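Local coordinates for L-asparaginase 1 (Escherichia coli, PDB 6NXC), which catalyses the hydrolysis of L-asparagine to L-aspartate and ammonium, as an allosteric cytoplasmic homotetramer that is activated by L-asparagine bound at a second site, at residues L121-E126 and T325-H330; L175-R180 and P213-G218; A97-Y102 and G220-H225. The protein carries 1 engineered substitution. One frame throughout, in Å; residues are numbered along the deposited sequence.

How the contacts relate
The three contacts all involve the N-terminal domain of the asparaginase fold. Contact 1 joins helix 114-124 to helix 322-333 near the centre of the folded chain, about 8 Å from it. Contact 2 lies about 12 Å from contact 1, centre to centre, and touches it through Ser-122 OG and Asn-179 ND2, 3.1 Å apart. Contact 3 is about 17 Å from contact 1 between centres, yet strands 125-126 and 223-224 pair in one small antiparallel sheet that both reach. Along the chain contact 2 is nested within the loops closed by the others, whereas contacts 1 and 3 cross. Contact 1 thus ties the two domains together, while contacts 2 and 3 hold the connection after strand 207-209 against the N-terminal domain.

Contact 1 of 3, residues L121-E126 and T325-H330; sequences LSFMLE and TLTKLH
Phe-123, in the last turn of helix 114-124, lays its ring against Thr-327 and Lys-328 of helix 322-333, a buried helix-to-helix contact between the N-terminal and C-terminal domains of the asparaginase fold. Apolar packing carries most of it. The aliphatic stem of Lys-328 passes over one face of the ring: CB of Lys-328 stands 4.1 Å from the centroid of the Phe-123 ring and 24° off its normal, a CH-pi contact, and CG of Lys-328 follows at 3.8 Å from CE1 of Phe-123. Ser-122 OG lies over the opposite face, toward the rim. With CG beside the backbone N (chi1 -61°), the Phe-123 ring reaches across to the other helix, where a flat, apolar group fits between these neighbours.

The polar groups find their bonds beyond the ring. The Lys-328 chain is fully extended beyond CG, carrying the ammonium past the ring to a salt bridge with Glu-353 and to the carbonyls of Met-346 and Gln-348. Lysine suits this place because its methylenes pack on an aromatic face while its charge is satisfied some distance off. Thr-327 comes in at about a right angle to Phe-123, its hydroxyl hydrogen-bonded to the carbonyl of Glu-323 one helical turn back, so a buried polar atom is satisfied within its own helix. Glu-323 also lines the pocket of the bound asparagine, which lies about 11 Å from the Thr-327 side chain. At the edge of the ring, near its plane, Thr-327 OG1 is 3.5 Å from Phe-123 CE2.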
loop_
_atom_site.group_PDB
_atom_site.type_symbol
_atom_site.label_atom_id
_atom_site.label_comp_id
_atom_site.label_asym_id
_atom_site.label_seq_id
_atom_site.Cartn_x
_atom_site.Cartn_y
_atom_site.Cartn_z
ATOM N N LEU B 121 23.880 -15.149 -7.198
ATOM C CA LEU B 121 25.014 -14.995 -6.271
ATOM C C LEU B 121 24.668 -15.657 -4.952
ATOM O O LEU B 121 25.557 -16.201 -4.277
ATOM C CB LEU B 121 25.420 -13.526 -6.083
ATOM C CG LEU B 121 25.984 -12.896 -7.338
ATOM C CD1 LEU B 121 26.202 -11.428 -7.080
ATOM C CD2 LEU B 121 27.306 -13.591 -7.767
ATOM N N SER B 122 23.404 -15.582 -4.493
ATOM C CA SER B 122 22.988 -16.160 -3.228
ATOM C C SER B 122 23.320 -17.660 -3.131
ATOM O O SER B 122 23.724 -18.137 -2.083
ATOM C CB SER B 122 21.540 -15.915 -2.848
ATOM O OG SER B 122 20.637 -16.698 -3.572
ATOM N N PHE B 123 23.022 -18.425 -4.153
ATOM C CA PHE B 123 23.314 -19.873 -4.237
ATOM C C PHE B 123 24.778 -20.147 -4.463
ATOM O O PHE B 123 25.264 -21.080 -3.832
ATOM C CB PHE B 123 22.483 -20.483 -5.374
ATOM C CG PHE B 123 21.019 -20.302 -5.104
ATOM C CD1 PHE B 123 20.419 -20.980 -4.082
ATOM C CD2 PHE B 123 20.227 -19.501 -5.916
ATOM C CE1 PHE B 123 19.063 -20.820 -3.830
ATOM C CE2 PHE B 123 18.883 -19.367 -5.693
ATOM C CZ PHE B 123 18.308 -20.003 -4.630
ATOM N N MET B 124 25.495 -19.269 -5.183
ATOM C CA MET B 124 26.894 -19.569 -5.589
ATOM C C MET B 124 27.826 -19.321 -4.379
ATOM O O MET B 124 28.832 -20.044 -4.239
ATOM C CB MET B 124 27.317 -18.648 -6.757
ATOM C CG MET B 124 26.604 -19.016 -7.992
ATOM S SD MET B 124 26.931 -17.779 -9.235
ATOM C CE MET B 124 28.499 -18.477 -9.691
ATOM N N LEU B 125 27.541 -18.305 -3.550
ATOM C CA LEU B 125 28.517 -17.834 -2.535
ATOM C C LEU B 125 28.235 -18.606 -1.224
ATOM O O LEU B 125 27.456 -18.126 -0.356
ATOM C CB LEU B 125 28.393 -16.323 -2.319
ATOM C CG LEU B 125 28.624 -15.445 -3.525
ATOM C CD1 LEU B 125 28.594 -13.944 -3.223
ATOM C CD2 LEU B 125 29.960 -15.738 -4.115
ATOM N N GLU B 126 28.962 -19.658 -0.927
ATOM C CA GLU B 126 28.756 -20.436 0.332
ATOM C C GLU B 126 29.770 -19.929 1.368
ATOM O O GLU B 126 30.861 -19.482 0.943
ATOM C CB GLU B 126 28.990 -21.936 0.021
ATOM C CG GLU B 126 29.193 -22.810 1.275
ATOM C CD GLU B 126 29.551 -24.281 1.051
ATOM O OE1 GLU B 126 29.404 -25.093 2.013
ATOM O OE2 GLU B 126 29.990 -24.618 -0.063
ATOM N N THR B 325 14.043 -19.534 -8.670
ATOM C CA THR B 325 13.930 -20.920 -9.210
ATOM C C THR B 325 14.932 -21.183 -10.386
ATOM O O THR B 325 15.635 -22.242 -10.435
ATOM C CB THR B 325 12.485 -21.195 -9.662
ATOM O OG1 THR B 325 11.701 -21.009 -8.464
ATOM C CG2 THR B 325 12.347 -22.605 -10.178
ATOM N N LEU B 326 15.010 -20.281 -11.367
ATOM C CA LEU B 326 15.917 -20.370 -12.486
ATOM C C LEU B 326 17.342 -20.504 -11.944
ATOM O O LEU B 326 18.086 -21.403 -12.443
ATOM C CB LEU B 326 15.741 -19.142 -13.397
ATOM C CG LEU B 326 16.601 -19.252 -14.632
ATOM C CD1 LEU B 326 16.020 -20.270 -15.602
ATOM C CD2 LEU B 326 16.880 -17.939 -15.305
ATOM N N THR B 327 17.748 -19.572 -11.029
ATOM C CA THR B 327 19.146 -19.533 -10.613
ATOM C C THR B 327 19.397 -20.777 -9.750
ATOM O O THR B 327 20.458 -21.282 -9.809
ATOM C CB THR B 327 19.514 -18.182 -10.028
ATOM O OG1 THR B 327 18.646 -18.011 -8.912
ATOM C CG2 THR B 327 19.321 -17.097 -11.038
ATOM N N LYS B 328 18.432 -21.237 -8.927
ATOM C CA LYS B 328 18.589 -22.390 -8.057
ATOM C C LYS B 328 18.819 -23.641 -8.935
ATOM O O LYS B 328 19.652 -24.487 -8.588
ATOM C CB LYS B 328 17.342 -22.602 -7.205
ATOM C CG LYS B 328 17.543 -23.508 -5.994
ATOM C CD LYS B 328 16.296 -23.533 -5.132
ATOM C CE LYS B 328 16.453 -24.409 -3.947
ATOM N NZ LYS B 328 15.231 -24.385 -3.110
ATOM N N LEU B 329 18.085 -23.749 -10.065
ATOM C CA LEU B 329 18.248 -24.936 -10.986
ATOM C C LEU B 329 19.639 -24.866 -11.616
ATOM O O LEU B 329 20.287 -25.868 -11.653
ATOM C CB LEU B 329 17.177 -24.910 -12.055
ATOM C CG LEU B 329 15.832 -25.361 -11.516
ATOM C CD1 LEU B 329 14.757 -24.966 -12.489
ATOM C CD2 LEU B 329 15.886 -26.870 -11.313
ATOM N N HIS B 330 20.068 -23.692 -12.081
ATOM C CA HIS B 330 21.433 -23.462 -12.639
ATOM C C HIS B 330 22.431 -23.931 -11.625
ATOM O O HIS B 330 23.384 -24.728 -11.969
ATOM C CB HIS B 330 21.743 -22.036 -13.031
ATOM C CG HIS B 330 21.206 -21.718 -14.405
ATOM N ND1 HIS B 330 21.974 -21.917 -15.539
ATOM C CD2 HIS B 330 20.080 -21.138 -14.820
ATOM C CE1 HIS B 330 21.261 -21.548 -16.574
ATOM N NE2 HIS B 330 20.125 -21.041 -16.164
#

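Contact 2 of 3, residues L175-R180 and P213-G218; sequences LYRGNR and PPAPHG
Arg-177 meets the loop 213-218 from the end of strand 174-177, just before the chain turns through the 3-10 segment 178-180. Its CG stands anti to the backbone N (chi1 -180°), and a bend at chi3 turns the guanidinium toward the loop. There NH2 of Arg-177 gives a hydrogen bond to O of Pro-213 at 3.0 Å, nearly straight at 161°. The acceptor lies within 3° of the guanidinium plane, and the donor lies in the carbonyl plane. Over one face of the same group sits the methyl of Ala-215, with CB 4.1 Å from NH2 of Arg-177; its small size lets the backbone run close by.

Strand 174-177 belongs to the mixed sheet of the N-terminal domain, and the loop is part of the connection from strand 207-209 to strand 223-224. The other two guanidinium nitrogens are held elsewhere: NE by a salt bridge with Glu-166, NH1 by the carbonyl of Gly-352. Replacing Arg-177 with a methionine would probably leave the Glu-166 carboxylate without this charge partner and the Pro-213 carbonyl without this donor. Farther along, Asn-179 ND2 bonds to Ser-122 OG and to the Arg-351 carbonyl, while Arg-180 forms a salt bridge with Asp-319.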
loop_
_atom_site.group_PDB
_atom_site.type_symbol
_atom_site.label_atom_id
_atom_site.label_comp_id
_atom_site.label_asym_id
_atom_site.label_seq_id
_atom_site.Cartn_x
_atom_site.Cartn_y
_atom_site.Cartn_z
ATOM N N LEU B 175 16.304 -2.410 1.774
ATOM C CA LEU B 175 17.170 -3.546 1.525
ATOM C C LEU B 175 16.336 -4.810 1.507
ATOM O O LEU B 175 15.746 -5.139 2.569
ATOM C CB LEU B 175 18.259 -3.612 2.574
ATOM C CG LEU B 175 19.408 -4.584 2.305
ATOM C CD1 LEU B 175 20.291 -4.162 1.185
ATOM C CD2 LEU B 175 20.146 -4.928 3.591
ATOM N N TYR B 176 16.457 -5.582 0.415
ATOM C CA TYR B 176 15.704 -6.830 0.211
ATOM C C TYR B 176 16.661 -8.030 0.232
ATOM O O TYR B 176 17.817 -7.895 -0.212
ATOM C CB TYR B 176 14.968 -6.788 -1.111
ATOM C CG TYR B 176 13.995 -5.644 -1.249
ATOM C CD1 TYR B 176 12.744 -5.651 -0.666
ATOM C CD2 TYR B 176 14.318 -4.534 -1.992
ATOM C CE1 TYR B 176 11.849 -4.606 -0.858
ATOM C CE2 TYR B 176 13.466 -3.445 -2.138
ATOM C CZ TYR B 176 12.180 -3.524 -1.641
ATOM O OH TYR B 176 11.342 -2.439 -1.777
ATOM N N ARG B 177 16.131 -9.172 0.665
ATOM C CA ARG B 177 16.856 -10.440 0.406
ATOM C C ARG B 177 16.917 -10.665 -1.099
ATOM O O ARG B 177 15.891 -10.656 -1.753
ATOM C CB ARG B 177 16.164 -11.574 1.126
ATOM C CG ARG B 177 16.879 -12.878 0.893
ATOM C CD ARG B 177 16.374 -14.079 1.712
ATOM N NE ARG B 177 16.769 -13.862 3.132
ATOM C CZ ARG B 177 16.135 -14.318 4.181
ATOM N NH1 ARG B 177 15.110 -15.126 4.029
ATOM N NH2 ARG B 177 16.556 -13.965 5.400
ATOM N N GLY B 178 18.098 -10.809 -1.666
ATOM C CA GLY B 178 18.282 -10.920 -3.140
ATOM C C GLY B 178 17.423 -11.968 -3.785
ATOM O O GLY B 178 16.824 -11.622 -4.847
ATOM N N ASN B 179 17.389 -13.177 -3.189
ATOM C CA ASN B 179 16.702 -14.328 -3.807
ATOM C C ASN B 179 15.213 -14.260 -3.531
ATOM O O ASN B 179 14.540 -15.306 -3.816
ATOM C CB ASN B 179 17.347 -15.654 -3.451
ATOM C CG ASN B 179 17.420 -15.864 -1.949
ATOM O OD1 ASN B 179 16.482 -15.435 -1.226
ATOM N ND2 ASN B 179 18.324 -16.778 -1.541
ATOM N N ARG B 180 14.702 -13.139 -2.964
ATOM C CA ARG B 180 13.252 -12.939 -2.850
ATOM C C ARG B 180 12.743 -11.810 -3.728
ATOM O O ARG B 180 11.574 -11.522 -3.644
ATOM C CB ARG B 180 12.965 -12.635 -1.367
ATOM C CG ARG B 180 13.209 -13.834 -0.488
ATOM C CD ARG B 180 12.096 -14.907 -0.674
ATOM N NE ARG B 180 12.068 -15.775 0.475
ATOM C CZ ARG B 180 10.984 -16.385 0.903
ATOM N NH1 ARG B 180 10.988 -17.068 2.019
ATOM N NH2 ARG B 180 9.859 -16.274 0.218
ATOM N N PRO B 213 13.628 -13.213 9.776
ATOM C CA PRO B 213 14.452 -14.259 10.347
ATOM C C PRO B 213 15.577 -14.660 9.407
ATOM O O PRO B 213 15.468 -14.508 8.195
ATOM C CB PRO B 213 13.520 -15.473 10.458
ATOM C CG PRO B 213 12.166 -14.935 10.217
ATOM C CD PRO B 213 12.365 -13.773 9.268
ATOM N N PRO B 214 16.641 -15.283 9.947
ATOM C CA PRO B 214 17.884 -15.445 9.195
ATOM C C PRO B 214 17.791 -16.612 8.191
ATOM O O PRO B 214 17.015 -17.590 8.344
ATOM C CB PRO B 214 18.890 -15.704 10.336
ATOM C CG PRO B 214 18.082 -16.543 11.322
ATOM C CD PRO B 214 16.685 -15.947 11.269
ATOM N N ALA B 215 18.547 -16.465 7.107
ATOM C CA ALA B 215 18.853 -17.528 6.138
ATOM C C ALA B 215 19.881 -18.490 6.749
ATOM O O ALA B 215 20.554 -18.122 7.711
ATOM C CB ALA B 215 19.432 -16.901 4.890
ATOM N N PRO B 216 19.990 -19.720 6.201
ATOM C CA PRO B 216 20.971 -20.717 6.636
ATOM C C PRO B 216 22.379 -20.190 6.351
ATOM O O PRO B 216 22.565 -19.527 5.373
ATOM C CB PRO B 216 20.641 -21.951 5.775
ATOM C CG PRO B 216 19.216 -21.738 5.309
ATOM C CD PRO B 216 19.107 -20.247 5.149
ATOM N N HIS B 217 23.344 -20.435 7.237
ATOM C CA HIS B 217 24.651 -19.776 7.123
ATOM C C HIS B 217 25.730 -20.817 7.401
ATOM O O HIS B 217 25.553 -21.588 8.331
ATOM C CB HIS B 217 24.802 -18.551 8.021
ATOM C CG HIS B 217 25.364 -17.502 7.140
ATOM N ND1 HIS B 217 24.625 -16.410 6.741
ATOM C CD2 HIS B 217 26.489 -17.531 6.371
ATOM C CE1 HIS B 217 25.320 -15.756 5.819
ATOM N NE2 HIS B 217 26.481 -16.443 5.562
ATOM N N GLY B 218 26.712 -20.927 6.521
ATOM C CA GLY B 218 27.894 -21.771 6.725
ATOM C C GLY B 218 28.975 -21.053 7.511
ATOM O O GLY B 218 28.696 -19.988 8.109
#

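Contact 3 of 3, residues A97-Y102 and G220-H225; sequences AHYDDY and GELIVH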
loop_
_atom_site.group_PDB
_atom_site.type_symbol
_atom_site.label_atom_id
_atom_site.label_comp_id
_atom_site.label_asym_id
_atom_site.label_seq_id
_atom_site.Cartn_x
_atom_site.Cartn_y
_atom_site.Cartn_z
ATOM N N ALA B 97 37.919 -13.101 -5.652
ATOM C CA ALA B 97 39.247 -12.478 -5.910
ATOM C C ALA B 97 39.556 -11.390 -4.912
ATOM O O ALA B 97 40.751 -11.292 -4.518
ATOM C CB ALA B 97 39.371 -11.968 -7.307
ATOM N N HIS B 98 38.568 -10.629 -4.468
ATOM C CA HIS B 98 38.799 -9.445 -3.633
ATOM C C HIS B 98 38.282 -9.677 -2.217
ATOM O O HIS B 98 38.338 -8.719 -1.422
ATOM C CB HIS B 98 38.190 -8.241 -4.320
ATOM C CG HIS B 98 38.880 -7.991 -5.624
ATOM N ND1 HIS B 98 38.427 -8.602 -6.835
ATOM C CD2 HIS B 98 40.026 -7.332 -5.939
ATOM C CE1 HIS B 98 39.166 -8.146 -7.843
ATOM N NE2 HIS B 98 40.182 -7.461 -7.335
ATOM N N TYR B 99 37.781 -10.841 -1.906
ATOM C CA TYR B 99 37.038 -11.080 -0.642
ATOM C C TYR B 99 37.845 -10.708 0.571
ATOM O O TYR B 99 37.308 -10.060 1.479
ATOM C CB TYR B 99 36.639 -12.524 -0.518
ATOM C CG TYR B 99 35.728 -12.850 0.645
ATOM C CD1 TYR B 99 34.444 -12.357 0.770
ATOM C CD2 TYR B 99 36.184 -13.664 1.697
ATOM C CE1 TYR B 99 33.624 -12.726 1.797
ATOM C CE2 TYR B 99 35.354 -14.048 2.717
ATOM C CZ TYR B 99 34.053 -13.598 2.793
ATOM O OH TYR B 99 33.276 -14.033 3.803
ATOM N N ASP B 100 39.091 -11.214 0.648
ATOM C CA ASP B 100 39.905 -10.943 1.879
ATOM C C ASP B 100 40.326 -9.496 2.001
ATOM O O ASP B 100 40.679 -9.081 3.154
ATOM C CB ASP B 100 41.124 -11.874 1.956
ATOM C CG ASP B 100 40.712 -13.322 2.203
ATOM O OD1 ASP B 100 39.612 -13.562 2.723
ATOM O OD2 ASP B 100 41.499 -14.201 1.875
ATOM N N ASP B 101 40.281 -8.709 0.936
ATOM C CA ASP B 101 40.861 -7.344 0.882
ATOM C C ASP B 101 39.878 -6.223 1.260
ATOM O O ASP B 101 40.312 -5.075 1.428
ATOM C CB ASP B 101 41.488 -7.120 -0.505
ATOM C CG ASP B 101 42.575 -8.153 -0.803
ATOM O OD1 ASP B 101 43.304 -8.511 0.138
ATOM O OD2 ASP B 101 42.586 -8.672 -1.906
ATOM N N TYR B 102 38.582 -6.489 1.279
ATOM C CA TYR B 102 37.551 -5.430 1.475
ATOM C C TYR B 102 36.602 -5.901 2.562
ATOM O O TYR B 102 36.543 -7.096 2.834
ATOM C CB TYR B 102 36.851 -5.194 0.137
ATOM C CG TYR B 102 37.795 -4.565 -0.853
ATOM C CD1 TYR B 102 38.632 -5.339 -1.658
ATOM C CD2 TYR B 102 37.891 -3.190 -0.957
ATOM C CE1 TYR B 102 39.538 -4.778 -2.554
ATOM C CE2 TYR B 102 38.742 -2.640 -1.907
ATOM C CZ TYR B 102 39.556 -3.414 -2.690
ATOM O OH TYR B 102 40.409 -2.804 -3.575
ATOM N N GLY B 220 33.528 -20.419 7.823
ATOM C CA GLY B 220 34.835 -20.627 7.205
ATOM C C GLY B 220 35.032 -19.760 5.989
ATOM O O GLY B 220 34.253 -18.737 5.784
ATOM N N GLU B 221 36.055 -20.108 5.180
ATOM C CA GLU B 221 36.411 -19.235 4.028
ATOM C C GLU B 221 35.381 -19.388 2.883
ATOM O O GLU B 221 34.759 -20.427 2.736
ATOM C CB GLU B 221 37.787 -19.534 3.420
ATOM C CG GLU B 221 38.829 -18.465 3.787
ATOM C CD GLU B 221 38.637 -17.044 3.257
ATOM O OE1 GLU B 221 37.734 -16.885 2.452
ATOM O OE2 GLU B 221 39.416 -16.090 3.645
ATOM N N LEU B 222 35.167 -18.278 2.193
ATOM C CA LEU B 222 34.148 -18.207 1.118
ATOM C C LEU B 222 34.456 -19.329 0.150
ATOM O O LEU B 222 35.636 -19.475 -0.265
ATOM C CB LEU B 222 34.250 -16.840 0.433
ATOM C CG LEU B 222 33.304 -16.604 -0.749
ATOM C CD1 LEU B 222 31.889 -16.518 -0.249
ATOM C CD2 LEU B 222 33.719 -15.340 -1.483
ATOM N N ILE B 223 33.417 -20.018 -0.335
ATOM C CA ILE B 223 33.521 -21.052 -1.381
ATOM C C ILE B 223 32.612 -20.653 -2.538
ATOM O O ILE B 223 31.464 -20.324 -2.276
ATOM C CB ILE B 223 33.222 -22.444 -0.825
ATOM C CG1 ILE B 223 34.356 -22.861 0.128
ATOM C CG2 ILE B 223 33.045 -23.423 -1.972
ATOM C CD1 ILE B 223 34.025 -24.055 1.027
ATOM N N VAL B 224 33.157 -20.562 -3.745
ATOM C CA VAL B 224 32.289 -20.217 -4.895
ATOM C C VAL B 224 31.864 -21.488 -5.662
ATOM O O VAL B 224 32.734 -22.230 -6.127
ATOM C CB VAL B 224 32.920 -19.187 -5.815
ATOM C CG1 VAL B 224 31.906 -18.998 -6.955
ATOM C CG2 VAL B 224 33.223 -17.888 -5.066
ATOM N N HIS B 225 30.570 -21.835 -5.657
ATOM C CA HIS B 225 30.069 -23.011 -6.398
ATOM C C HIS B 225 29.916 -22.544 -7.826
ATOM O O HIS B 225 29.434 -21.427 -8.090
ATOM C CB HIS B 225 28.721 -23.487 -5.901
ATOM C CG HIS B 225 28.822 -24.125 -4.566
ATOM N ND1 HIS B 225 29.267 -25.409 -4.380
ATOM C CD2 HIS B 225 28.473 -23.657 -3.344
ATOM C CE1 HIS B 225 29.294 -25.674 -3.073
ATOM N NE2 HIS B 225 28.785 -24.625 -2.422
HETATM O O HOH W 1 34.025 -16.190 4.869
#
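The backbones stay well apart, with Tyr-99 and Leu-222 as the closest pair at 7.9 Å between CA atoms, so side chains must bridge the gap from the 97-102 segment to the residues leading into strand 223-224. Leu-222 lies over one face of the Tyr-99 ring: its CB stands 3.9 Å from the ring centroid of Tyr-99 and 16° off the normal, a CH-pi contact, and CD2 of Leu-222 extends the cover to CG of Tyr-99 at 3.8 Å. Having CG anti to the backbone N (chi1 -173°) sends the ring across to this branched, apolar partner. A tyrosine also brings a hydroxyl, which bonds to the backbone N of Gly-129 and donates to a water at 2.5 Å from Tyr-99 OH; that water in turn donates to the carbonyl of Gly-220.

Glu-221 bends at chi2 and folds back, so that its OE1 accepts from N of Leu-222 at 2.9 Å, on the anti side and somewhat out of the carboxylate plane. Its other oxygen, OE2, lies 2.7 Å from OD1 of Asp-100, the two carboxylates turned 65° apart. One of the two acids probably holds a proton, which would fit the low pH of this structure (pH 4).

This is peripheral packing far from the substrate and activator sites: it joins the 97-102 segment to the two-stranded antiparallel sheet of 125-126 and 223-224.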